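Local coordinates for Alpha/beta hydrolase fold-3 domain protein (Sulfolobus islandicus, PDB 5LK6) that probably hydrolyses carboxylic ester bonds, as a thermostable alpha/beta hydrolase of the lipase and carboxylesterase type, at residues Gly181-Ser184 / Val185-Ser188; Ala128-Trp131 / Val132-Leu136. All coordinates share one frame; numbering follows the deposited sequence.

Contact 1 of 2, residues Gly181-Ser184 / Val185-Ser188; sequences GFDS and VSRS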
loop_
_atom_site.group_PDB
_atom_site.type_symbol
_atom_site.label_atom_id
_atom_site.label_comp_id
_atom_site.label_asym_id
_atom_site.label_seq_id
_atom_site.Cartn_x
_atom_site.Cartn_y
_atom_site.Cartn_z
ATOM N N GLY A 181 6.828 -21.245 -3.066
ATOM C CA GLY A 181 7.402 -22.546 -3.114
ATOM C C GLY A 181 7.617 -23.141 -1.758
ATOM O O GLY A 181 7.122 -22.643 -0.777
ATOM N N PHE A 182 8.392 -24.214 -1.741
ATOM C CA PHE A 182 8.635 -25.025 -0.569
ATOM C C PHE A 182 9.477 -24.219 0.370
ATOM O O PHE A 182 10.464 -23.695 -0.046
ATOM C CB PHE A 182 9.391 -26.360 -0.917
ATOM C CG PHE A 182 9.353 -27.391 0.206
ATOM C CD1 PHE A 182 8.184 -27.560 1.036
ATOM C CD2 PHE A 182 10.460 -28.189 0.468
ATOM C CE1 PHE A 182 8.151 -28.484 2.072
ATOM C CE2 PHE A 182 10.418 -29.141 1.492
ATOM C CZ PHE A 182 9.271 -29.285 2.297
ATOM N N ASP A 183 9.108 -24.173 1.645
ATOM C CA ASP A 183 9.826 -23.387 2.627
ATOM C C ASP A 183 9.731 -24.065 3.983
ATOM O O ASP A 183 8.652 -24.013 4.621
ATOM C CB ASP A 183 9.210 -21.986 2.672
ATOM C CG ASP A 183 9.791 -21.090 3.790
ATOM O OD1 ASP A 183 10.938 -21.381 4.253
ATOM O OD2 ASP A 183 9.115 -20.056 4.142
ATOM N N SER A 184 10.868 -24.648 4.413
ATOM C CA SER A 184 11.047 -25.285 5.736
ATOM C C SER A 184 11.951 -24.494 6.641
ATOM O O SER A 184 12.247 -24.966 7.737
ATOM C CB SER A 184 11.658 -26.709 5.629
ATOM O OG SER A 184 11.788 -27.210 4.304
ATOM N N VAL A 185 12.359 -23.298 6.209
ATOM C CA VAL A 185 13.395 -22.511 6.878
ATOM C C VAL A 185 13.158 -21.062 7.135
ATOM O O VAL A 185 13.806 -20.501 8.041
ATOM C CB VAL A 185 14.722 -22.554 6.159
ATOM C CG1 VAL A 185 15.244 -23.973 6.137
ATOM C CG2 VAL A 185 14.582 -22.045 4.761
ATOM N N SER A 186 12.278 -20.408 6.394
ATOM C CA SER A 186 12.124 -18.968 6.635
ATOM C C SER A 186 11.716 -18.655 8.081
ATOM O O SER A 186 11.072 -19.432 8.772
ATOM C CB SER A 186 11.186 -18.292 5.625
ATOM O OG SER A 186 9.841 -18.467 5.944
ATOM N N ARG A 187 12.109 -17.489 8.509
ATOM C CA ARG A 187 11.776 -17.014 9.825
ATOM C C ARG A 187 10.279 -16.829 9.996
ATOM O O ARG A 187 9.711 -17.272 10.957
ATOM C CB ARG A 187 12.558 -15.723 10.125
ATOM C CG ARG A 187 12.109 -15.016 11.387
ATOM C CD ARG A 187 13.224 -14.518 12.265
ATOM N NE ARG A 187 12.552 -14.473 13.566
ATOM C CZ ARG A 187 13.041 -14.941 14.718
ATOM N NH1 ARG A 187 14.287 -15.465 14.795
ATOM N NH2 ARG A 187 12.269 -14.852 15.814
ATOM N N SER A 188 9.638 -16.197 9.049
ATOM C CA SER A 188 8.202 -16.094 9.097
ATOM C C SER A 188 7.511 -17.469 9.169
ATOM O O SER A 188 6.559 -17.631 9.909
ATOM C CB SER A 188 7.660 -15.216 7.964
ATOM O OG SER A 188 7.655 -15.868 6.740
#
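Asp-183 reaches with its carboxylate across a tight turn and takes hold of Val-185 and Ser-186 together, an Asx turn that leads straight into the N-cap of helix 187-191. The bonded side of the contact is compact. OD1 of Asp-183 accepts two backbone donors. Ser-186 N, 2.7 Å from OD1 of Asp-183, arrives on its syn lone pair along a nearly straight bond. Val-185 N, at 3.1 Å from the same OD1 of Asp-183, comes instead from above the carboxylate plane. The other oxygen, OD2, takes the hydroxyl of Ser-186 on its own syn side, so the carboxylate grips both the amide and the side chain of one residue. With CG anti to the backbone N of Asp-183 (chi1 174°), the carboxylate spans the mouth of the turn toward Ser-186, while the backbone bulges out through Ser-184 and Val-185. Aspartate suits the place because its short arm carries two acceptors to neighbouring donors. Serine suits the N-cap position 186, since its OG both donates to Asp-183 and accepts from Met-189 N in the first turn of the helix. Asp-248 of helix 247-259 takes the amide of Ser-188, tying this helix start to a second helix. The outer side is looser and faces solvent. There Ser-184 and Val-185 are exposed, and the valine packs mostly on backbone, its CG1 lying 3.4 Å from Ser-184 C. Its other methyl is the one that turns back to the carboxylate: Val-185 CG2 stands 3.7 Å from Asp-183 OD1.

Contact 2 of 2, residues Ala128-Trp131 / Val132-Leu136; sequences ATNW and VYNNL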
loop_
_atom_site.group_PDB
_atom_site.type_symbol
_atom_site.label_atom_id
_atom_site.label_comp_id
_atom_site.label_asym_id
_atom_site.label_seq_id
_atom_site.Cartn_x
_atom_site.Cartn_y
_atom_site.Cartn_z
ATOM N N ALA A 128 -7.496 -20.463 -19.464
ATOM C CA ALA A 128 -8.419 -19.326 -19.298
ATOM C C ALA A 128 -7.732 -18.002 -19.627
ATOM O O ALA A 128 -8.266 -17.208 -20.383
ATOM C CB ALA A 128 -9.006 -19.294 -17.904
ATOM N N THR A 129 -6.525 -17.781 -19.121
ATOM C CA THR A 129 -5.811 -16.558 -19.440
ATOM C C THR A 129 -5.606 -16.422 -20.957
ATOM O O THR A 129 -5.861 -15.373 -21.542
ATOM C CB THR A 129 -4.473 -16.468 -18.677
ATOM O OG1 THR A 129 -4.767 -16.407 -17.286
ATOM C CG2 THR A 129 -3.678 -15.226 -19.063
ATOM N N ASN A 130 -5.180 -17.504 -21.573
ATOM C CA ASN A 130 -4.870 -17.541 -22.979
ATOM C C ASN A 130 -6.114 -17.292 -23.811
ATOM O O ASN A 130 -6.104 -16.513 -24.778
ATOM C CB ASN A 130 -4.265 -18.886 -23.286
ATOM C CG ASN A 130 -3.651 -18.951 -24.656
ATOM O OD1 ASN A 130 -2.559 -18.442 -24.937
ATOM N ND2 ASN A 130 -4.332 -19.641 -25.503
ATOM N N TRP A 131 -7.205 -17.883 -23.399
ATOM C CA TRP A 131 -8.426 -17.714 -24.120
ATOM C C TRP A 131 -8.997 -16.308 -23.991
ATOM O O TRP A 131 -9.432 -15.738 -24.994
ATOM C CB TRP A 131 -9.458 -18.712 -23.640
ATOM C CG TRP A 131 -10.726 -18.676 -24.372
ATOM C CD1 TRP A 131 -11.045 -19.393 -25.525
ATOM C CD2 TRP A 131 -11.903 -17.914 -24.025
ATOM N NE1 TRP A 131 -12.348 -19.124 -25.884
ATOM C CE2 TRP A 131 -12.909 -18.237 -24.997
ATOM C CE3 TRP A 131 -12.221 -17.039 -22.980
ATOM C CZ2 TRP A 131 -14.205 -17.702 -24.956
ATOM C CZ3 TRP A 131 -13.523 -16.475 -22.940
ATOM C CH2 TRP A 131 -14.496 -16.813 -23.942
ATOM N N VAL A 132 -9.018 -15.764 -22.767
ATOM C CA VAL A 132 -9.518 -14.404 -22.548
ATOM C C VAL A 132 -8.686 -13.391 -23.385
ATOM O O VAL A 132 -9.227 -12.492 -24.008
ATOM C CB VAL A 132 -9.545 -14.041 -21.051
ATOM C CG1 VAL A 132 -9.719 -12.525 -20.830
ATOM C CG2 VAL A 132 -10.630 -14.823 -20.337
ATOM N N TYR A 133 -7.381 -13.579 -23.404
ATOM C CA TYR A 133 -6.479 -12.750 -24.164
ATOM C C TYR A 133 -6.726 -12.777 -25.680
ATOM O O TYR A 133 -6.448 -11.796 -26.340
ATOM C CB TYR A 133 -5.072 -13.235 -23.866
ATOM C CG TYR A 133 -3.945 -12.520 -24.556
ATOM C CD1 TYR A 133 -3.372 -11.419 -23.994
ATOM C CD2 TYR A 133 -3.419 -12.984 -25.766
ATOM C CE1 TYR A 133 -2.314 -10.785 -24.605
ATOM C CE2 TYR A 133 -2.366 -12.360 -26.385
ATOM C CZ TYR A 133 -1.826 -11.261 -25.801
ATOM O OH TYR A 133 -0.761 -10.621 -26.347
ATOM N N ASN A 134 -7.213 -13.908 -26.217
ATOM C CA ASN A 134 -7.503 -14.089 -27.655
ATOM C C ASN A 134 -8.938 -13.774 -27.993
ATOM O O ASN A 134 -9.354 -14.072 -29.059
ATOM C CB ASN A 134 -7.245 -15.537 -28.081
ATOM C CG ASN A 134 -5.787 -15.873 -28.084
ATOM O OD1 ASN A 134 -4.932 -15.050 -28.411
ATOM N ND2 ASN A 134 -5.482 -17.080 -27.720
ATOM N N ASN A 135 -9.698 -13.214 -27.068
ATOM C CA ASN A 135 -11.081 -12.939 -27.268
ATOM C C ASN A 135 -11.438 -11.654 -26.521
ATOM O O ASN A 135 -12.532 -11.551 -25.923
ATOM C CB ASN A 135 -11.897 -14.118 -26.760
ATOM C CG ASN A 135 -11.792 -15.332 -27.673
ATOM O OD1 ASN A 135 -12.425 -15.362 -28.727
ATOM N ND2 ASN A 135 -11.001 -16.367 -27.259
ATOM N N LEU A 136 -10.561 -10.648 -26.587
ATOM C CA LEU A 136 -10.842 -9.403 -25.861
ATOM C C LEU A 136 -12.109 -8.723 -26.364
ATOM O O LEU A 136 -12.862 -8.160 -25.563
ATOM C CB LEU A 136 -9.648 -8.446 -25.916
ATOM C CG LEU A 136 -8.449 -9.006 -25.128
ATOM C CD1 LEU A 136 -7.118 -8.299 -25.440
ATOM C CD2 LEU A 136 -8.763 -9.016 -23.629
#
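Trp-131 and Asn-135, four residues apart across the end of the helix, meet where the amide nitrogen of the asparagine sits over one face of the indole. From the tryptophan CB, which sits 3.1 Å from Val-132 N, the side chain leaves with CG trans to the backbone N (chi1 -177°), and CG itself has Asn-135 ND2 at 3.7 Å. Along the pyrrole side CD1, NE1 and CE2 all pass the same nitrogen, which lies 3.3 Å above the ring plane, displaced toward the rim; ring and amide planes are 34° apart. On the benzene side CE3 meets Val-132 CG2 at the ring edge, at 3.8 Å. The tryptophan side chain also packs on Ile-49, Ile-51 and Pro-52 of strand 46-52. This is the C-terminal end of helix 120-133, which lies against the central sheet of the alpha/beta hydrolase fold, Val-132 facing Val-73 and Ile-75. The regular pattern weakens here: Asn-134 N makes only weak bonds, to Asn-130 O and to Trp-131 O. Asparagine suits the next position because its amide reaches back to the peptide. Asn-135 ND2 donates to Trp-131 O at 2.8 Å and 164°, with that oxygen close to its amide plane.

Overall arrangement
Contact 2 comes first along the chain and closes well before contact 1 opens; both belong to the alpha/beta hydrolase fold. Their centres are 34 Å apart, on opposite sides of the centre of the chain, and their nearest atoms about 19 Å apart. One marks a helix end, the other a helix start. Residues 128-136 finish helix 120-133 against strands 46-52, 72-77 and 144-150, the last leading into the probable nucleophile elbow. Residues 181-188 follow strand 173-176, next to 144-150 in the same sheet, and begin helix 187-191 beside helix 247-259. They lie well apart in one fold, so each orders its own helix end locally.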